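Local coordinates for protein nucleoside hydrolase, putative (Trypanosoma brucei, PDB 3FZ0) that is a putative enzyme of the nucleoside hydrolase family that holds a calcium ion near one end of the parallel strands of its central sheet, at residues 11-16 against 35-40; 19-24 against 282-287; 131-136 against 162-167. The protein carries 2 engineered substitutions. All blocks are in the same frame, centred on the assembly; numbering follows the deposited sequence.

Contact 1: 11-16 against 35-40; sequences IDTDCG and IAITVV. With CA (calcium ion), chain G.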
loop_
_atom_site.group_PDB
_atom_site.type_symbol
_atom_site.label_atom_id
_atom_site.label_comp_id
_atom_site.label_asym_id
_atom_site.label_seq_id
_atom_site.Cartn_x
_atom_site.Cartn_y
_atom_site.Cartn_z
ATOM N N ILE B 11 -15.648 -8.944 28.356
ATOM C CA ILE B 11 -14.247 -9.158 28.050
ATOM C C ILE B 11 -14.156 -9.972 26.763
ATOM O O ILE B 11 -14.674 -11.099 26.653
ATOM C CB ILE B 11 -13.465 -9.826 29.221
ATOM C CG1 ILE B 11 -13.425 -8.891 30.429
ATOM C CG2 ILE B 11 -12.022 -10.178 28.777
ATOM C CD1 ILE B 11 -12.900 -9.523 31.689
ATOM N N ASP B 12 -13.544 -9.368 25.763
ATOM C CA ASP B 12 -13.346 -10.036 24.485
ATOM C C ASP B 12 -11.926 -10.511 24.454
ATOM O O ASP B 12 -11.024 -9.748 24.745
ATOM C CB ASP B 12 -13.648 -9.090 23.332
ATOM C CG ASP B 12 -13.672 -9.802 22.002
ATOM O OD1 ASP B 12 -12.595 -9.845 21.376
ATOM O OD2 ASP B 12 -14.727 -10.343 21.595
ATOM N N THR B 13 -11.727 -11.776 24.114
ATOM C CA THR B 13 -10.460 -12.421 24.380
ATOM C C THR B 13 -10.114 -13.562 23.415
ATOM O O THR B 13 -11.007 -14.264 22.911
ATOM C CB THR B 13 -10.399 -12.956 25.875
ATOM O OG1 THR B 13 -9.150 -13.613 26.108
ATOM C CG2 THR B 13 -11.520 -13.940 26.155
ATOM N N ASP B 14 -8.818 -13.747 23.176
ATOM C CA ASP B 14 -8.344 -14.906 22.440
ATOM C C ASP B 14 -7.716 -15.989 23.345
ATOM O O ASP B 14 -7.015 -16.896 22.861
ATOM C CB ASP B 14 -7.417 -14.521 21.276
ATOM C CG ASP B 14 -6.057 -13.963 21.729
ATOM O OD1 ASP B 14 -5.956 -13.346 22.810
ATOM O OD2 ASP B 14 -5.076 -14.113 20.975
ATOM N N CYS B 15 -7.945 -15.874 24.650
ATOM C CA CYS B 15 -7.892 -17.034 25.554
ATOM C C CYS B 15 -6.519 -17.657 25.767
ATOM O O CYS B 15 -6.401 -18.876 25.927
ATOM C CB CYS B 15 -8.886 -18.108 25.098
ATOM S SG CYS B 15 -10.474 -17.380 24.612
ATOM N N GLY B 16 -5.484 -16.819 25.741
ATOM C CA GLY B 16 -4.132 -17.247 26.101
ATOM C C GLY B 16 -3.835 -17.102 27.598
ATOM O O GLY B 16 -4.701 -16.702 28.391
ATOM N N ILE B 35 -19.722 -9.769 33.095
ATOM C CA ILE B 35 -21.064 -10.223 32.713
ATOM C C ILE B 35 -21.089 -11.058 31.427
ATOM O O ILE B 35 -22.083 -11.730 31.166
ATOM C CB ILE B 35 -22.119 -9.072 32.631
ATOM C CG1 ILE B 35 -21.694 -7.977 31.644
ATOM C CG2 ILE B 35 -22.330 -8.468 33.969
ATOM C CD1 ILE B 35 -22.826 -6.973 31.293
ATOM N N ALA B 36 -20.007 -11.021 30.646
ATOM C CA ALA B 36 -19.902 -11.847 29.422
ATOM C C ALA B 36 -18.487 -11.924 28.926
ATOM O O ALA B 36 -17.738 -10.950 29.029
ATOM C CB ALA B 36 -20.812 -11.324 28.288
ATOM N N ILE B 37 -18.125 -13.097 28.404
ATOM C CA ILE B 37 -16.820 -13.315 27.817
ATOM C C ILE B 37 -17.069 -13.691 26.365
ATOM O O ILE B 37 -17.841 -14.616 26.058
ATOM C CB ILE B 37 -16.025 -14.403 28.568
ATOM C CG1 ILE B 37 -15.703 -13.898 30.000
ATOM C CG2 ILE B 37 -14.772 -14.811 27.771
ATOM C CD1 ILE B 37 -15.047 -14.946 30.944
ATOM N N THR B 38 -16.477 -12.923 25.459
ATOM C CA THR B 38 -16.650 -13.176 24.047
ATOM C C THR B 38 -15.295 -13.609 23.492
ATOM O O THR B 38 -14.263 -12.983 23.743
ATOM C CB THR B 38 -17.183 -11.951 23.308
ATOM O OG1 THR B 38 -16.277 -10.863 23.501
ATOM C CG2 THR B 38 -18.540 -11.578 23.860
ATOM N N VAL B 39 -15.305 -14.710 22.758
ATOM C CA VAL B 39 -14.061 -15.356 22.336
ATOM C C VAL B 39 -13.735 -14.960 20.896
ATOM O O VAL B 39 -14.609 -14.944 20.019
ATOM C CB VAL B 39 -14.182 -16.899 22.515
ATOM C CG1 VAL B 39 -13.022 -17.632 21.849
ATOM C CG2 VAL B 39 -14.289 -17.213 23.990
ATOM N N VAL B 40 -12.468 -14.639 20.654
ATOM C CA VAL B 40 -12.047 -14.299 19.295
ATOM C C VAL B 40 -10.823 -15.138 18.953
ATOM O O VAL B 40 -10.107 -15.554 19.849
ATOM C CB VAL B 40 -11.807 -12.770 19.149
ATOM C CG1 VAL B 40 -10.650 -12.304 20.009
ATOM C CG2 VAL B 40 -11.626 -12.366 17.711
HETATM CA CA CA G . -4.815 -11.879 24.396
HETATM O O HOH W 1 -3.528 -10.007 24.058
HETATM O O HOH W 2 -3.884 -11.975 21.864
HETATM O O HOH W 3 -2.587 -12.833 24.736
#
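OD2 of Asp12 is gripped twice: it accepts a hydrogen bond from OG1 of Thr38 at 2.5 Å and another from ND2 of Asn139, in helix 138-146. The threonine hydroxyl meets this oxygen on the anti side of the carboxylate, 23° out of its plane, and the two side chains cross at about a right angle. In Thr38, OG1 sits between the backbone N and carbonyl carbon (chi1 58°), which brings the hydroxyl over to the neighbouring strand. The other carboxylate oxygen, Asp12 OD1, rests against a methyl of Val40, with CG1 3.4 Å away. Beneath these side chains the strands run parallel, their short axes 4.7 Å apart. Ile11 N bonds to Ala36 O, Thr38 N to Ile11 O (2.8 Å), Thr13 N to Thr38 O, and Val40 N to Thr13 O (2.7 Å). The last donor stands above the carbonyl plane of Thr13, where the chain is leaving the strand. Strand 6-13, helix 17-27 and strand 32-39 form a beta-alpha-beta crossover, and the face bearing Ile11, Thr13, Ile37 and Val39 is covered by helices 17-27 and 46-60. On that face CG2 of Thr13 meets CG2 of Ile37 at 3.7 Å, while SG of Cys15 lies 3.8 Å from CG1 of Val39, touching both valine methyls. At the end of the strand, Thr13 OG1 accepts from Cys15 N in an ST turn and also hydrogen-bonds Asp19 OD2. Asp12, Asp14 and Asp19 belong to the aspartate-rich DxDxxxDD sequence of nucleoside hydrolases. With chi1 at 69° the Asp14 carboxylate tucks in over its own backbone and points away from Val40; OD1 binds calcium at 2.4 Å, and OD2 accepts from Asn43 N.

Contact 2: 19-24 against 282-287; sequences DAIAIM and PDAVAV. With CA (calcium ion), chain G.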
loop_
_atom_site.group_PDB
_atom_site.type_symbol
_atom_site.label_atom_id
_atom_site.label_comp_id
_atom_site.label_asym_id
_atom_site.label_seq_id
_atom_site.Cartn_x
_atom_site.Cartn_y
_atom_site.Cartn_z
ATOM N N ASP B 19 -4.409 -13.644 28.925
ATOM C CA ASP B 19 -5.867 -13.470 28.984
ATOM C C ASP B 19 -6.486 -14.087 30.255
ATOM O O ASP B 19 -7.395 -13.512 30.870
ATOM C CB ASP B 19 -6.531 -14.088 27.759
ATOM C CG ASP B 19 -6.023 -13.507 26.464
ATOM O OD1 ASP B 19 -4.941 -13.900 25.997
ATOM O OD2 ASP B 19 -6.708 -12.639 25.873
ATOM N N ALA B 20 -6.026 -15.275 30.633
ATOM C CA ALA B 20 -6.541 -15.929 31.834
ATOM C C ALA B 20 -6.220 -15.118 33.084
ATOM O O ALA B 20 -7.117 -14.913 33.886
ATOM C CB ALA B 20 -6.029 -17.361 31.960
ATOM N N ILE B 21 -4.965 -14.672 33.251
ATOM C CA ILE B 21 -4.578 -13.814 34.384
ATOM C C ILE B 21 -5.438 -12.528 34.390
ATOM O O ILE B 21 -5.894 -12.082 35.446
ATOM C CB ILE B 21 -3.057 -13.407 34.347
ATOM C CG1 ILE B 21 -2.155 -14.649 34.407
ATOM C CG2 ILE B 21 -2.715 -12.378 35.487
ATOM C CD1 ILE B 21 -2.315 -15.504 35.659
ATOM N N ALA B 22 -5.652 -11.942 33.215
ATOM C CA ALA B 22 -6.495 -10.730 33.119
ATOM C C ALA B 22 -7.948 -10.962 33.591
ATOM O O ALA B 22 -8.526 -10.134 34.324
ATOM C CB ALA B 22 -6.482 -10.170 31.697
ATOM N N ILE B 23 -8.536 -12.084 33.163
ATOM C CA ILE B 23 -9.914 -12.404 33.553
ATOM C C ILE B 23 -9.958 -12.707 35.056
ATOM O O ILE B 23 -10.895 -12.300 35.740
ATOM C CB ILE B 23 -10.518 -13.553 32.678
ATOM C CG1 ILE B 23 -10.600 -13.095 31.208
ATOM C CG2 ILE B 23 -11.882 -13.959 33.185
ATOM C CD1 ILE B 23 -10.658 -14.206 30.167
ATOM N N MET B 24 -8.930 -13.378 35.556
ATOM C CA MET B 24 -8.773 -13.625 36.975
ATOM C C MET B 24 -8.727 -12.319 37.753
ATOM O O MET B 24 -9.328 -12.194 38.826
ATOM C CB MET B 24 -7.536 -14.488 37.261
ATOM C CG MET B 24 -7.629 -15.952 36.756
ATOM S SD MET B 24 -6.127 -16.937 37.079
ATOM C CE MET B 24 -6.529 -17.709 38.625
ATOM N N PRO B 282 0.695 -8.678 29.284
ATOM C CA PRO B 282 -0.004 -7.512 28.704
ATOM C C PRO B 282 -1.484 -7.396 28.991
ATOM O O PRO B 282 -1.941 -6.302 29.395
ATOM C CB PRO B 282 0.266 -7.636 27.205
ATOM C CG PRO B 282 1.614 -8.327 27.159
ATOM C CD PRO B 282 1.483 -9.391 28.259
ATOM N N ASP B 283 -2.253 -8.468 28.773
ATOM C CA ASP B 283 -3.720 -8.367 28.989
ATOM C C ASP B 283 -4.101 -8.010 30.420
ATOM O O ASP B 283 -5.106 -7.343 30.632
ATOM C CB ASP B 283 -4.420 -9.647 28.570
ATOM C CG ASP B 283 -4.331 -9.886 27.085
ATOM O OD1 ASP B 283 -4.185 -8.910 26.329
ATOM O OD2 ASP B 283 -4.408 -11.057 26.656
ATOM N N ALA B 284 -3.301 -8.428 31.399
ATOM C CA ALA B 284 -3.603 -8.115 32.800
ATOM C C ALA B 284 -3.446 -6.629 33.042
ATOM O O ALA B 284 -4.209 -6.033 33.819
ATOM C CB ALA B 284 -2.727 -8.923 33.766
ATOM N N VAL B 285 -2.474 -6.017 32.362
ATOM C CA VAL B 285 -2.246 -4.580 32.494
ATOM C C VAL B 285 -3.463 -3.801 31.945
ATOM O O VAL B 285 -3.922 -2.801 32.522
ATOM C CB VAL B 285 -0.879 -4.148 31.835
ATOM C CG1 VAL B 285 -0.632 -2.636 31.940
ATOM C CG2 VAL B 285 0.292 -4.869 32.468
ATOM N N ALA B 286 -4.011 -4.272 30.835
ATOM C CA ALA B 286 -5.163 -3.625 30.230
ATOM C C ALA B 286 -6.383 -3.710 31.165
ATOM O O ALA B 286 -7.053 -2.697 31.408
ATOM C CB ALA B 286 -5.469 -4.256 28.855
ATOM N N VAL B 287 -6.688 -4.910 31.676
ATOM C CA VAL B 287 -7.765 -5.052 32.678
ATOM C C VAL B 287 -7.548 -4.114 33.883
ATOM O O VAL B 287 -8.497 -3.470 34.335
ATOM C CB VAL B 287 -8.008 -6.539 33.144
ATOM C CG1 VAL B 287 -8.986 -6.602 34.286
ATOM C CG2 VAL B 287 -8.538 -7.377 31.958
HETATM CA CA CA G . -4.815 -11.879 24.396
HETATM O O HOH W 1 -3.528 -10.007 24.058
HETATM O O HOH W 2 -3.884 -11.975 21.864
HETATM O O HOH W 3 -2.587 -12.833 24.736
#
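Asp19 and Asp283 meet through metal coordination. Asp19 binds the calcium ion with both oxygens, Asp19 OD1 at 2.6 Å and Asp19 OD2 at 2.5 Å, whereas Asp283 uses OD2 alone, 2.4 Å from the ion. In Asp283, CG lies trans to its own carbonyl carbon (chi1 -66°), which turns the carboxylate toward the metal. The two carboxylate planes stand 64° apart, and Asp283 OD2 comes within 2.9 Å of Asp19 OD2; oxygens this close are explained by their shared ligation of the ion, which probably offsets their repulsion. Asp283 OD1 reaches the metal indirectly, accepting a hydrogen bond from water 1, itself a calcium ligand. Gly16 N bonds to Asp19 OD1 and, as noted for its ST turn, Thr13 OG1 to OD2, each on the side of its oxygen away from the calcium ion; this second shell should fix the rotation of the chelating group. In the nucleoside hydrolase fold seen here, Asp14 and the carbonyl of Leu134 complete the protein ligands, so helix 17-27 and the start of helix 282-291 each deliver a carboxylate to one site. No hydrogen bond spans the two segments. Their short axes, inclined by 25°, approach to 7.3 Å, and the CA atoms of Ala22 and Ala284 are 3.9 Å apart, a closeness that two small residues permit. Van der Waals packing centres on Ala22 CB, which sits 3.3 Å from the carbonyl O of Asp283. Apolar contacts join Ala22 CB to Val287 CG2 (3.5 Å) and Ile21 CG2 to Ala284 CB. Phe348 of helix 345-356 covers Ala284.

Contact 3: 131-136 against 162-167; sequences LVALGP and IVIMNG. With CA (calcium ion), chain G.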
loop_
_atom_site.group_PDB
_atom_site.type_symbol
_atom_site.label_atom_id
_atom_site.label_comp_id
_atom_site.label_asym_id
_atom_site.label_seq_id
_atom_site.Cartn_x
_atom_site.Cartn_y
_atom_site.Cartn_z
ATOM N N LEU B 131 -16.054 -2.316 28.023
ATOM C CA LEU B 131 -15.641 -3.393 27.158
ATOM C C LEU B 131 -14.146 -3.357 27.216
ATOM O O LEU B 131 -13.553 -2.310 26.982
ATOM C CB LEU B 131 -16.119 -3.152 25.728
ATOM C CG LEU B 131 -16.107 -4.282 24.673
ATOM C CD1 LEU B 131 -16.676 -3.756 23.390
ATOM C CD2 LEU B 131 -14.740 -4.824 24.392
ATOM N N VAL B 132 -13.532 -4.478 27.583
ATOM C CA VAL B 132 -12.092 -4.601 27.541
ATOM C C VAL B 132 -11.743 -5.658 26.508
ATOM O O VAL B 132 -12.224 -6.774 26.606
ATOM C CB VAL B 132 -11.564 -5.035 28.896
ATOM C CG1 VAL B 132 -9.996 -5.034 28.893
ATOM C CG2 VAL B 132 -12.150 -4.121 29.964
ATOM N N ALA B 133 -10.920 -5.317 25.530
ATOM C CA ALA B 133 -10.628 -6.200 24.406
ATOM C C ALA B 133 -9.210 -6.682 24.537
ATOM O O ALA B 133 -8.271 -5.868 24.535
ATOM C CB ALA B 133 -10.773 -5.431 23.062
ATOM N N LEU B 134 -9.033 -7.999 24.611
ATOM C CA LEU B 134 -7.718 -8.576 24.845
ATOM C C LEU B 134 -7.198 -9.397 23.677
ATOM O O LEU B 134 -6.258 -10.199 23.836
ATOM C CB LEU B 134 -7.751 -9.439 26.102
ATOM C CG LEU B 134 -8.339 -8.799 27.363
ATOM C CD1 LEU B 134 -8.373 -9.790 28.525
ATOM C CD2 LEU B 134 -7.568 -7.520 27.747
ATOM N N GLY B 135 -7.791 -9.226 22.510
ATOM C CA GLY B 135 -7.324 -9.943 21.336
ATOM C C GLY B 135 -7.498 -9.115 20.084
ATOM O O GLY B 135 -7.635 -7.880 20.157
ATOM N N PRO B 136 -7.444 -9.769 18.917
ATOM C CA PRO B 136 -7.747 -9.044 17.716
ATOM C C PRO B 136 -9.137 -8.463 17.867
ATOM O O PRO B 136 -10.003 -9.104 18.487
ATOM C CB PRO B 136 -7.724 -10.139 16.656
ATOM C CG PRO B 136 -6.764 -11.141 17.180
ATOM C CD PRO B 136 -7.028 -11.160 18.634
ATOM N N ILE B 162 -14.239 1.796 26.540
ATOM C CA ILE B 162 -13.461 0.742 25.894
ATOM C C ILE B 162 -11.974 0.855 26.209
ATOM O O ILE B 162 -11.354 1.908 26.116
ATOM C CB ILE B 162 -13.788 0.603 24.342
ATOM C CG1 ILE B 162 -13.025 -0.571 23.703
ATOM C CG2 ILE B 162 -13.575 1.928 23.598
ATOM C CD1 ILE B 162 -13.511 -0.953 22.289
ATOM N N VAL B 163 -11.423 -0.249 26.658
ATOM C CA VAL B 163 -9.981 -0.354 26.880
ATOM C C VAL B 163 -9.485 -1.534 26.071
ATOM O O VAL B 163 -10.066 -2.601 26.120
ATOM C CB VAL B 163 -9.668 -0.527 28.355
ATOM C CG1 VAL B 163 -8.204 -0.458 28.569
ATOM C CG2 VAL B 163 -10.368 0.544 29.161
ATOM N N ILE B 164 -8.449 -1.317 25.279
ATOM C CA ILE B 164 -7.948 -2.377 24.380
ATOM C C ILE B 164 -6.475 -2.721 24.613
ATOM O O ILE B 164 -5.623 -1.827 24.799
ATOM C CB ILE B 164 -8.212 -2.021 22.886
ATOM C CG1 ILE B 164 -7.418 -0.775 22.440
ATOM C CG2 ILE B 164 -9.717 -1.850 22.654
ATOM C CD1 ILE B 164 -7.519 -0.465 20.951
ATOM N N MET B 165 -6.153 -4.008 24.639
ATOM C CA MET B 165 -4.716 -4.362 24.616
ATOM C C MET B 165 -4.327 -4.522 23.156
ATOM O O MET B 165 -4.694 -5.491 22.512
ATOM C CB MET B 165 -4.378 -5.617 25.451
ATOM C CG MET B 165 -2.898 -5.740 25.703
ATOM S SD MET B 165 -1.987 -6.206 24.215
ATOM C CE MET B 165 -0.572 -5.110 24.279
ATOM N N ASN B 166 -3.579 -3.547 22.657
ATOM C CA ASN B 166 -3.456 -3.301 21.207
ATOM C C ASN B 166 -2.337 -2.302 20.847
ATOM O O ASN B 166 -2.136 -1.294 21.546
ATOM C CB ASN B 166 -4.809 -2.831 20.645
ATOM C CG ASN B 166 -4.837 -2.788 19.103
ATOM O OD1 ASN B 166 -4.351 -1.833 18.480
ATOM N ND2 ASN B 166 -5.439 -3.805 18.493
ATOM N N GLY B 167 -1.604 -2.593 19.780
ATOM C CA GLY B 167 -0.676 -1.645 19.218
ATOM C C GLY B 167 0.593 -1.343 19.980
ATOM O O GLY B 167 0.966 -2.042 20.940
HETATM CA CA CA G . -4.815 -11.879 24.396
HETATM O O HOH W 1 -3.528 -10.007 24.058
HETATM O O HOH W 2 -3.884 -11.975 21.864
HETATM O O HOH W 3 -2.587 -12.833 24.736
#
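Met165 N donates to Ala133 O at 2.8 Å in the last backbone hydrogen bond between the two segments, nearly straight (171° at the hydrogen) and almost in line with the carbonyl bond. Before it, Val163 N bonds to Leu131 O and Ala133 N to Val163 O (2.9 Å), while the CA of Ile162 adds a CA-H...O contact to Leu131 O. Close side-chain packing accompanies this backbone match: Ala133 CB meets Ile164 CG2 at 3.8 Å, and Ile162 lays CG1 beside Leu131 O. Val132 and Val163 occupy the other face, against Ala290 of helix 282-291. Beyond Ala133 the contact slackens. Leu134 CD2 comes no nearer than 4.4 Å to Met165 CB, and Gly135 O is 4.5 Å from Met165 O. Met165 starts with CG opposite its backbone N (chi1 -165°); its CB lies against Asp283 and Ala286, while the bends at the next two torsions carry SD and CE away from 131-136. As the chains separate, Leu134 O binds the calcium ion at 2.3 Å, alongside Asp14, Asp19 and Asp283. Such a carbonyl ligand just after the first strand of a beta-alpha-beta unit (strand 127-133, helix 138-146, strand 162-165) is characteristic of the calcium site of nucleoside hydrolases.

The three contacts surround one calcium ion, with centres 10 to 11 Å apart, and each supplies at least one of its protein ligands. Contacts 1 and 3 lie in the same mixed sheet, where strands 6-13 and 127-133 are neighbours: Asp12 O and Leu134 N are 2.7 Å apart, a probable hydrogen bond. Contact 2 adds two helices beside this sheet; Ile23 of helix 17-27 packs on Ile11 and Ile37 of contact 1. Along the chain, contact 1 closes before contact 3 opens, contact 2 interleaves with contact 1, and contact 3 nests within the long span closed by contact 2. Metal ligands distant in sequence are thereby gathered at one end of the parallel strands.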